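Local coordinates for virulence factor (Pectobacterium carotovorum, PDB 2W3Y), which is an S-palmitoylated virulence factor of a Drosophila pathogen that binds to lipid vesicles, at residues 58-63 / 185-190; 153-158 / 166-171; 227-232 / 237-242. All blocks are in the same frame, centred on the assembly; numbering follows the deposited sequence.

Overall arrangement
Contacts 1 and 2 pack helices on one mixed sheet, and contact 3 packs a helix on the junction where a strand of that sheet ends. Contact 1 sets helix 57-81 against strand 185-198; contact 2 sets helix 142-159 against strand 166-179, an antiparallel neighbour of that strand; contact 3 follows strand 214-228, the other neighbour, into helices 230-235 and 237-250. In sequence, contact 2 falls between the two halves of contact 1, and contact 3 comes last. Contacts 1 and 3, centres 13 Å apart, touch and form one continuous packed region. Contact 2, 29 and 34 Å from them between centres, lies on the opposite side of the chain's centre, beside the palmitic acid, consistent with a separate lipid-carrying side.

Contact 1: residues 58-63 / 185-190; sequences KQVKAG and VFYKPR
Helix-on-sheet packing, centred on one tyrosine ring, joins the first turns of helix 57-81 to the beginning of strand 185-198. The short axes run almost parallel, 6° apart, and approach to 9.8 Å, and Tyr-187 spans the gap from the strand. Its first torsion swings the ring opposite the main-chain nitrogen, which carries it toward the helix between Gln-59, Val-60 and Gly-63. Val-60 CG2 sits over one face, 3.7 Å from the centroid of the Tyr-187 ring and 12° off the normal, a well-centred CH-pi contact. On the opposite face lies CD of Pro-189, which backs the ring from the tyrosine's own strand. Gln-59 comes to the rim instead. Its extended chain runs past the CD2 side, with Gln-59 CG 3.6 Å and Gln-59 NE2 3.5 Å from Tyr-187 CD2. NE2 lies in the ring plane, while the amide itself is turned 57° from that plane, a van der Waals approach and not a bond to the pi cloud. At the far end the phenol oxygen reaches the helix backbone, with Tyr-187 OH 3.3 Å from Gly-63 CA; there the bare glycine gives the hydroxyl room. That hydroxyl is hydrogen-bonded to ND1 of His-175 on the neighbouring strand 166-179, and Ile-230 of helix 230-235 also touches Tyr-187. No hydrogen bond links the two segments. Their cohesion therefore rests on Val-60 over one face, Gln-59 at the rim and Gly-63 beside the phenol oxygen, which has its polar partner within the sheet.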
loop_
_atom_site.group_PDB
_atom_site.type_symbol
_atom_site.label_atom_id
_atom_site.label_comp_id
_atom_site.label_asym_id
_atom_site.label_seq_id
_atom_site.Cartn_x
_atom_site.Cartn_y
_atom_site.Cartn_z
ATOM N N LYS A 58 -2.395 -19.964 8.354
ATOM C CA LYS A 58 -2.530 -20.388 6.957
ATOM C C LYS A 58 -3.272 -19.351 6.105
ATOM O O LYS A 58 -2.817 -19.007 5.016
ATOM C CB LYS A 58 -3.249 -21.748 6.882
ATOM C CG LYS A 58 -3.601 -22.247 5.482
ATOM C CD LYS A 58 -4.481 -23.507 5.573
ATOM C CE LYS A 58 -4.680 -24.157 4.218
ATOM N NZ LYS A 58 -5.467 -25.424 4.325
ATOM N N GLN A 59 -4.418 -18.890 6.609
ATOM C CA GLN A 59 -5.239 -17.850 5.973
ATOM C C GLN A 59 -4.458 -16.533 5.776
ATOM O O GLN A 59 -4.558 -15.892 4.738
ATOM C CB GLN A 59 -6.500 -17.634 6.820
ATOM C CG GLN A 59 -7.495 -16.595 6.311
ATOM C CD GLN A 59 -8.828 -16.665 7.053
ATOM O OE1 GLN A 59 -9.299 -17.752 7.421
ATOM N NE2 GLN A 59 -9.444 -15.516 7.268
ATOM N N VAL A 60 -3.662 -16.162 6.771
ATOM C CA VAL A 60 -2.872 -14.936 6.722
ATOM C C VAL A 60 -1.756 -15.016 5.669
ATOM O O VAL A 60 -1.552 -14.070 4.893
ATOM C CB VAL A 60 -2.326 -14.561 8.125
ATOM C CG1 VAL A 60 -1.307 -13.433 8.036
ATOM C CG2 VAL A 60 -3.475 -14.173 9.049
ATOM N N LYS A 61 -1.050 -16.148 5.632
ATOM C CA LYS A 61 0.002 -16.370 4.631
ATOM C C LYS A 61 -0.544 -16.342 3.205
ATOM O O LYS A 61 0.074 -15.757 2.322
ATOM C CB LYS A 61 0.809 -17.654 4.930
ATOM C CG LYS A 61 1.817 -17.493 6.099
ATOM C CD LYS A 61 2.337 -18.856 6.602
ATOM C CE LYS A 61 3.084 -18.718 7.939
ATOM N NZ LYS A 61 4.494 -18.260 7.708
ATOM N N ALA A 62 -1.715 -16.944 2.993
ATOM C CA ALA A 62 -2.397 -16.881 1.695
ATOM C C ALA A 62 -2.885 -15.449 1.364
ATOM O O ALA A 62 -2.728 -14.974 0.229
ATOM C CB ALA A 62 -3.569 -17.867 1.664
ATOM N N GLY A 63 -3.460 -14.777 2.364
ATOM C CA GLY A 63 -3.976 -13.412 2.228
ATOM C C GLY A 63 -2.891 -12.419 1.843
ATOM O O GLY A 63 -3.108 -11.561 0.992
ATOM N N VAL A 185 -9.867 -13.071 18.236
ATOM C CA VAL A 185 -9.042 -12.517 17.153
ATOM C C VAL A 185 -9.689 -12.723 15.792
ATOM O O VAL A 185 -10.149 -13.827 15.464
ATOM C CB VAL A 185 -7.616 -13.116 17.152
ATOM C CG1 VAL A 185 -6.787 -12.572 15.972
ATOM C CG2 VAL A 185 -6.908 -12.802 18.457
ATOM N N PHE A 186 -9.722 -11.653 14.997
ATOM C CA PHE A 186 -10.139 -11.740 13.615
ATOM C C PHE A 186 -8.987 -11.367 12.671
ATOM O O PHE A 186 -8.026 -10.674 13.064
ATOM C CB PHE A 186 -11.374 -10.859 13.351
ATOM C CG PHE A 186 -11.138 -9.393 13.609
ATOM C CD1 PHE A 186 -10.540 -8.587 12.639
ATOM C CD2 PHE A 186 -11.493 -8.821 14.829
ATOM C CE1 PHE A 186 -10.317 -7.242 12.874
ATOM C CE2 PHE A 186 -11.271 -7.464 15.077
ATOM C CZ PHE A 186 -10.673 -6.678 14.090
ATOM N N TYR A 187 -9.090 -11.844 11.436
ATOM C CA TYR A 187 -8.193 -11.426 10.368
ATOM C C TYR A 187 -8.932 -10.526 9.362
ATOM O O TYR A 187 -9.922 -10.944 8.745
ATOM C CB TYR A 187 -7.520 -12.650 9.716
ATOM C CG TYR A 187 -6.731 -12.365 8.460
ATOM C CD1 TYR A 187 -5.769 -11.343 8.414
ATOM C CD2 TYR A 187 -6.944 -13.128 7.308
ATOM C CE1 TYR A 187 -5.050 -11.093 7.245
ATOM C CE2 TYR A 187 -6.233 -12.890 6.150
ATOM C CZ TYR A 187 -5.288 -11.874 6.117
ATOM O OH TYR A 187 -4.579 -11.642 4.957
ATOM N N LYS A 188 -8.466 -9.274 9.239
ATOM C CA LYS A 188 -8.973 -8.354 8.220
ATOM C C LYS A 188 -7.861 -7.973 7.236
ATOM O O LYS A 188 -6.924 -7.263 7.609
ATOM C CB LYS A 188 -9.578 -7.095 8.868
ATOM C CG LYS A 188 -10.292 -6.147 7.889
ATOM C CD LYS A 188 -10.603 -4.772 8.515
ATOM C CE LYS A 188 -11.637 -4.858 9.640
ATOM N NZ LYS A 188 -12.942 -5.459 9.202
ATOM N N PRO A 189 -7.923 -8.493 5.990
ATOM C CA PRO A 189 -6.984 -8.013 4.980
ATOM C C PRO A 189 -7.512 -6.807 4.189
ATOM O O PRO A 189 -8.613 -6.873 3.626
ATOM C CB PRO A 189 -6.805 -9.221 4.064
ATOM C CG PRO A 189 -8.105 -9.994 4.174
ATOM C CD PRO A 189 -8.779 -9.587 5.478
ATOM N N ARG A 190 -6.729 -5.727 4.144
ATOM C CA ARG A 190 -7.120 -4.502 3.390
ATOM C C ARG A 190 -6.139 -4.148 2.260
ATOM O O ARG A 190 -4.912 -4.274 2.438
ATOM C CB ARG A 190 -7.223 -3.299 4.335
ATOM C CG ARG A 190 -8.317 -3.365 5.387
ATOM C CD ARG A 190 -8.237 -2.147 6.347
ATOM N NE ARG A 190 -7.247 -2.315 7.432
ATOM C CZ ARG A 190 -6.645 -1.311 8.085
ATOM N NH1 ARG A 190 -6.925 -0.047 7.772
ATOM N NH2 ARG A 190 -5.756 -1.562 9.054
#

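Contact 2: residues 153-158 / 166-171; sequences NGLSAE and YNYLYA. With PLM (palmitic acid), chain C.
Leu-155 and Tyr-166 both carry CG anti to the backbone N (chi1 -156° and -173°), and these torsions send the leucine branches and the tyrosine ring across the gap between helix 142-159 and strand 166-179. The motif is an alpha-beta hairpin: the chain leaves the helix, turns through a short loop and returns as a strand of the mixed sheet, the local axes 149° apart. Leu-155 divides its methyls between two tyrosines. Leu-155 CD1 meets Tyr-166 CE2 at 3.8 Å, and Leu-155 CD2 meets Tyr-168 CE1 at the same 3.8 Å. Glu-158 uses mainly the base of its side chain here, Glu-158 CB lying 3.6 Å from Tyr-166 OH; a bend at chi2 leads its carboxylate off to a salt bridge with Lys-161. The Tyr-166 hydroxyl is hydrogen-bonded to the carbonyl of Ser-37, and that of Tyr-168 to Gln-43 OE1. Tyr-168 OH also accepts a 2.8 Å hydrogen bond from Tyr-170 OH. These two tyrosines line part of the site where the acyl chain lies, consistent with the protein being S-palmitoylated. The lipid's terminal methyl lies over one face of Tyr-170, displaced toward the rim, with PLM CF 3.6 Å from Tyr-170 CG.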
loop_
_atom_site.group_PDB
_atom_site.type_symbol
_atom_site.label_atom_id
_atom_site.label_comp_id
_atom_site.label_asym_id
_atom_site.label_seq_id
_atom_site.Cartn_x
_atom_site.Cartn_y
_atom_site.Cartn_z
ATOM N N ASN A 153 17.217 8.435 1.781
ATOM C CA ASN A 153 18.396 8.903 1.031
ATOM C C ASN A 153 18.149 8.984 -0.478
ATOM O O ASN A 153 18.464 10.000 -1.131
ATOM C CB ASN A 153 19.602 8.004 1.296
ATOM C CG ASN A 153 20.166 8.170 2.691
ATOM O OD1 ASN A 153 20.445 7.180 3.375
ATOM N ND2 ASN A 153 20.364 9.415 3.119
ATOM N N GLY A 154 17.573 7.913 -1.022
ATOM C CA GLY A 154 17.242 7.851 -2.445
ATOM C C GLY A 154 16.119 8.793 -2.813
ATOM O O GLY A 154 16.160 9.439 -3.850
ATOM N N LEU A 155 15.108 8.856 -1.951
ATOM C CA LEU A 155 13.947 9.706 -2.159
ATOM C C LEU A 155 14.348 11.177 -2.221
ATOM O O LEU A 155 13.921 11.916 -3.124
ATOM C CB LEU A 155 12.952 9.469 -1.024
ATOM C CG LEU A 155 11.458 9.750 -1.163
ATOM C CD1 LEU A 155 10.820 9.061 -2.387
ATOM C CD2 LEU A 155 10.758 9.302 0.118
ATOM N N SER A 156 15.182 11.572 -1.256
ATOM C CA SER A 156 15.691 12.930 -1.098
ATOM C C SER A 156 16.474 13.382 -2.323
ATOM O O SER A 156 16.264 14.503 -2.835
ATOM C CB SER A 156 16.581 13.003 0.154
ATOM O OG SER A 156 17.102 14.314 0.345
ATOM N N ALA A 157 17.376 12.512 -2.776
ATOM C CA ALA A 157 18.119 12.715 -4.012
ATOM C C ALA A 157 17.209 12.998 -5.217
ATOM O O ALA A 157 17.463 13.938 -5.987
ATOM C CB ALA A 157 19.029 11.514 -4.294
ATOM N N GLU A 158 16.148 12.209 -5.388
ATOM C CA GLU A 158 15.236 12.429 -6.522
ATOM C C GLU A 158 14.432 13.721 -6.410
ATOM O O GLU A 158 14.398 14.491 -7.364
ATOM C CB GLU A 158 14.288 11.243 -6.760
ATOM C CG GLU A 158 14.965 9.922 -7.130
ATOM C CD GLU A 158 15.556 9.892 -8.530
ATOM O OE1 GLU A 158 15.517 10.919 -9.247
ATOM O OE2 GLU A 158 16.065 8.816 -8.929
ATOM N N TYR A 166 6.885 16.882 -5.622
ATOM C CA TYR A 166 7.316 15.504 -5.885
ATOM C C TYR A 166 6.205 14.523 -5.433
ATOM O O TYR A 166 5.907 14.388 -4.236
ATOM C CB TYR A 166 8.651 15.215 -5.175
ATOM C CG TYR A 166 9.269 13.867 -5.508
ATOM C CD1 TYR A 166 10.103 13.710 -6.634
ATOM C CD2 TYR A 166 8.998 12.737 -4.712
ATOM C CE1 TYR A 166 10.661 12.458 -6.939
ATOM C CE2 TYR A 166 9.562 11.507 -5.002
ATOM C CZ TYR A 166 10.378 11.368 -6.106
ATOM O OH TYR A 166 10.910 10.123 -6.376
ATOM N N ASN A 167 5.577 13.867 -6.403
ATOM C CA ASN A 167 4.461 12.945 -6.123
ATOM C C ASN A 167 4.893 11.677 -5.385
ATOM O O ASN A 167 5.918 11.085 -5.724
ATOM C CB ASN A 167 3.725 12.565 -7.411
ATOM C CG ASN A 167 2.962 13.745 -8.021
ATOM O OD1 ASN A 167 2.305 14.501 -7.316
ATOM N ND2 ASN A 167 3.059 13.898 -9.333
ATOM N N TYR A 168 4.088 11.268 -4.406
ATOM C CA TYR A 168 4.470 10.221 -3.447
ATOM C C TYR A 168 3.252 9.394 -3.054
ATOM O O TYR A 168 2.306 9.909 -2.437
ATOM C CB TYR A 168 5.132 10.851 -2.219
ATOM C CG TYR A 168 5.711 9.897 -1.171
ATOM C CD1 TYR A 168 6.643 8.902 -1.516
ATOM C CD2 TYR A 168 5.362 10.037 0.173
ATOM C CE1 TYR A 168 7.187 8.038 -0.527
ATOM C CE2 TYR A 168 5.906 9.205 1.162
ATOM C CZ TYR A 168 6.814 8.200 0.802
ATOM O OH TYR A 168 7.354 7.391 1.794
ATOM N N LEU A 169 3.282 8.113 -3.431
ATOM C CA LEU A 169 2.163 7.187 -3.246
ATOM C C LEU A 169 2.583 5.976 -2.392
ATOM O O LEU A 169 3.724 5.528 -2.474
ATOM C CB LEU A 169 1.628 6.704 -4.618
ATOM C CG LEU A 169 1.146 7.704 -5.693
ATOM C CD1 LEU A 169 2.299 8.276 -6.521
ATOM C CD2 LEU A 169 0.122 7.064 -6.648
ATOM N N TYR A 170 1.665 5.503 -1.549
ATOM C CA TYR A 170 1.762 4.219 -0.876
ATOM C C TYR A 170 0.778 3.271 -1.554
ATOM O O TYR A 170 -0.417 3.545 -1.596
ATOM C CB TYR A 170 1.429 4.331 0.620
ATOM C CG TYR A 170 2.621 4.682 1.470
ATOM C CD1 TYR A 170 3.316 5.858 1.233
ATOM C CD2 TYR A 170 3.076 3.832 2.501
ATOM C CE1 TYR A 170 4.418 6.205 1.979
ATOM C CE2 TYR A 170 4.205 4.181 3.270
ATOM C CZ TYR A 170 4.867 5.381 2.976
ATOM O OH TYR A 170 5.979 5.821 3.669
ATOM N N ALA A 171 1.311 2.180 -2.111
ATOM C CA ALA A 171 0.511 1.105 -2.700
ATOM C C ALA A 171 0.783 -0.130 -1.838
ATOM O O ALA A 171 1.844 -0.753 -1.946
ATOM C CB ALA A 171 0.911 0.871 -4.130
HETATM C C1 PLM C . 13.289 9.342 6.986
HETATM O O2 PLM C . 14.417 9.903 6.959
HETATM C C2 PLM C . 12.090 9.995 6.311
HETATM C C3 PLM C . 11.630 9.272 5.047
HETATM C C4 PLM C . 10.449 9.960 4.357
HETATM C C5 PLM C . 9.115 9.692 5.053
HETATM C C6 PLM C . 8.083 10.788 4.789
HETATM C C7 PLM C . 6.670 10.310 5.120
HETATM C C8 PLM C . 5.724 11.447 5.520
HETATM C C9 PLM C . 4.712 11.689 4.401
HETATM C CA PLM C . 3.281 11.308 4.760
HETATM C CB PLM C . 2.792 10.122 3.937
HETATM C CC PLM C . 1.682 9.390 4.676
HETATM C CD PLM C . 1.818 7.879 4.559
HETATM C CE PLM C . 0.575 7.294 3.906
HETATM C CF PLM C . 0.451 5.800 4.168
#

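Contact 3: residues 227-232 / 237-242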
loop_
_atom_site.group_PDB
_atom_site.type_symbol
_atom_site.label_atom_id
_atom_site.label_comp_id
_atom_site.label_asym_id
_atom_site.label_seq_id
_atom_site.Cartn_x
_atom_site.Cartn_y
_atom_site.Cartn_z
ATOM N N THR A 227 -11.698 -3.881 1.931
ATOM C CA THR A 227 -11.391 -5.100 2.678
ATOM C C THR A 227 -11.602 -6.284 1.734
ATOM O O THR A 227 -12.639 -6.370 1.082
ATOM C CB THR A 227 -12.341 -5.226 3.883
ATOM O OG1 THR A 227 -12.203 -4.075 4.733
ATOM C CG2 THR A 227 -12.066 -6.498 4.706
ATOM N N PHE A 228 -10.624 -7.190 1.651
ATOM C CA PHE A 228 -10.782 -8.373 0.806
ATOM C C PHE A 228 -11.756 -9.399 1.387
ATOM O O PHE A 228 -11.801 -9.616 2.587
ATOM C CB PHE A 228 -9.438 -9.044 0.491
ATOM C CG PHE A 228 -9.557 -10.208 -0.464
ATOM C CD1 PHE A 228 -9.920 -10.001 -1.790
ATOM C CD2 PHE A 228 -9.311 -11.514 -0.032
ATOM C CE1 PHE A 228 -10.038 -11.067 -2.671
ATOM C CE2 PHE A 228 -9.420 -12.582 -0.912
ATOM C CZ PHE A 228 -9.782 -12.365 -2.222
ATOM N N ARG A 229 -12.522 -10.025 0.493
ATOM C CA ARG A 229 -13.494 -11.055 0.845
ATOM C C ARG A 229 -12.787 -12.384 1.096
ATOM O O ARG A 229 -12.969 -13.352 0.346
ATOM C CB ARG A 229 -14.523 -11.202 -0.280
ATOM C CG ARG A 229 -15.364 -9.974 -0.525
ATOM C CD ARG A 229 -16.650 -10.345 -1.230
ATOM N NE ARG A 229 -16.624 -10.029 -2.646
ATOM C CZ ARG A 229 -17.421 -10.579 -3.557
ATOM N NH1 ARG A 229 -18.301 -11.508 -3.220
ATOM N NH2 ARG A 229 -17.314 -10.208 -4.819
ATOM N N ILE A 230 -11.985 -12.430 2.156
ATOM C CA ILE A 230 -11.162 -13.614 2.465
ATOM C C ILE A 230 -12.000 -14.843 2.874
ATOM O O ILE A 230 -11.634 -15.989 2.569
ATOM C CB ILE A 230 -10.060 -13.279 3.529
ATOM C CG1 ILE A 230 -8.999 -14.380 3.612
ATOM C CG2 ILE A 230 -10.672 -12.960 4.898
ATOM C CD1 ILE A 230 -8.079 -14.474 2.398
ATOM N N GLU A 231 -13.119 -14.577 3.547
ATOM C CA GLU A 231 -14.075 -15.596 4.005
ATOM C C GLU A 231 -14.711 -16.338 2.832
ATOM O O GLU A 231 -14.746 -17.574 2.828
ATOM C CB GLU A 231 -15.171 -14.964 4.868
ATOM C CG GLU A 231 -14.681 -14.265 6.149
ATOM C CD GLU A 231 -14.143 -12.841 5.919
ATOM O OE1 GLU A 231 -13.536 -12.299 6.871
ATOM O OE2 GLU A 231 -14.309 -12.274 4.804
ATOM N N GLU A 232 -15.180 -15.579 1.841
ATOM C CA GLU A 232 -15.727 -16.119 0.606
ATOM C C GLU A 232 -14.679 -16.808 -0.265
ATOM O O GLU A 232 -14.999 -17.776 -0.948
ATOM C CB GLU A 232 -16.430 -15.033 -0.203
ATOM C CG GLU A 232 -17.763 -14.614 0.382
ATOM C CD GLU A 232 -18.203 -13.232 -0.067
ATOM O OE1 GLU A 232 -18.677 -13.104 -1.221
ATOM O OE2 GLU A 232 -18.083 -12.279 0.743
ATOM N N GLU A 237 -15.919 -21.821 -3.808
ATOM C CA GLU A 237 -14.987 -22.287 -4.837
ATOM C C GLU A 237 -15.067 -21.497 -6.147
ATOM O O GLU A 237 -14.054 -21.307 -6.822
ATOM C CB GLU A 237 -15.177 -23.785 -5.122
ATOM C CG GLU A 237 -15.058 -24.713 -3.898
ATOM C CD GLU A 237 -13.618 -24.995 -3.458
ATOM O OE1 GLU A 237 -12.682 -24.307 -3.933
ATOM O OE2 GLU A 237 -13.429 -25.917 -2.622
ATOM N N THR A 238 -16.267 -21.039 -6.500
ATOM C CA THR A 238 -16.471 -20.305 -7.751
ATOM C C THR A 238 -15.990 -18.848 -7.626
ATOM O O THR A 238 -15.643 -18.220 -8.620
ATOM C CB THR A 238 -17.947 -20.370 -8.259
ATOM O OG1 THR A 238 -18.727 -19.337 -7.644
ATOM C CG2 THR A 238 -18.572 -21.736 -7.969
ATOM N N PHE A 239 -15.967 -18.329 -6.402
ATOM C CA PHE A 239 -15.352 -17.024 -6.139
ATOM C C PHE A 239 -13.818 -17.146 -6.092
ATOM O O PHE A 239 -13.107 -16.305 -6.660
ATOM C CB PHE A 239 -15.894 -16.390 -4.852
ATOM C CG PHE A 239 -15.263 -15.058 -4.518
ATOM C CD1 PHE A 239 -15.564 -13.920 -5.266
ATOM C CD2 PHE A 239 -14.367 -14.947 -3.455
ATOM C CE1 PHE A 239 -14.979 -12.690 -4.961
ATOM C CE2 PHE A 239 -13.779 -13.726 -3.142
ATOM C CZ PHE A 239 -14.088 -12.592 -3.893
ATOM N N LYS A 240 -13.316 -18.184 -5.422
ATOM C CA LYS A 240 -11.882 -18.503 -5.433
ATOM C C LYS A 240 -11.341 -18.593 -6.871
ATOM O O LYS A 240 -10.229 -18.129 -7.159
ATOM C CB LYS A 240 -11.623 -19.803 -4.667
ATOM C CG LYS A 240 -10.176 -20.285 -4.677
ATOM C CD LYS A 240 -9.922 -21.271 -3.551
ATOM C CE LYS A 240 -8.701 -22.150 -3.813
ATOM N NZ LYS A 240 -7.420 -21.395 -3.969
ATOM N N LYS A 241 -12.146 -19.164 -7.771
ATOM C CA LYS A 241 -11.757 -19.332 -9.173
ATOM C C LYS A 241 -11.695 -18.041 -9.982
ATOM O O LYS A 241 -10.766 -17.863 -10.774
ATOM C CB LYS A 241 -12.648 -20.354 -9.892
ATOM C CG LYS A 241 -12.250 -21.792 -9.621
ATOM C CD LYS A 241 -12.829 -22.746 -10.669
ATOM C CE LYS A 241 -14.313 -23.026 -10.450
ATOM N NZ LYS A 241 -14.728 -24.256 -11.200
ATOM N N LYS A 242 -12.667 -17.146 -9.807
ATOM C CA LYS A 242 -12.598 -15.879 -10.544
ATOM C C LYS A 242 -11.433 -15.001 -10.065
ATOM O O LYS A 242 -10.787 -14.353 -10.880
ATOM C CB LYS A 242 -13.939 -15.118 -10.607
ATOM C CG LYS A 242 -14.438 -14.487 -9.316
ATOM C CD LYS A 242 -15.532 -13.432 -9.611
ATOM C CE LYS A 242 -14.970 -12.005 -9.578
ATOM N NZ LYS A 242 -15.589 -11.058 -10.546
#
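Phe-239 reaches from helix 237-250 into the bend between strand 214-228 and helix 230-235, its side chain trans about the first torsion (chi1 178°), and there it meets Arg-229, Glu-232 and Phe-228. Arg-229 makes the closest approach. Its chain bends at chi3 (-103°), which brings the guanidinium obliquely against the CE1 side of the phenyl ring. One guanidinium face receives Phe-239 CE1, 3.4 Å from Arg-229 NH2 and 3.5 Å from Arg-229 CZ. The two planes are tilted by 40°, so this is not a flat stack. In the guanidinium plane, Arg-229 NH1 donates to Glu-232 OE1 at 2.6 Å, a salt bridge that meets the carboxylate on its syn side but well out of its plane; NH2 is hydrogen-bonded to the carbonyl of Ala-104 in helix 91-105. Together these two bonds fix the rotation of the group that meets Phe-239. The frame is a strand-turn-helix junction: Arg-229 is both the centre of an inverse gamma turn and the N-cap residue of helix 230-235, and helix 237-250 follows almost at once. Glu-232, three residues beyond Arg-229, meets the CD2 side of the ring through its backbone C (Glu-232 C to Phe-239 CD2 3.7 Å) and its CB, while its carboxylate goes on to the arginine. Phe-228 touches more loosely, with Phe-228 CZ 4.3 Å from Phe-239 CE2, and its ring also packs against Leu-66 and Met-67 of helix 57-81.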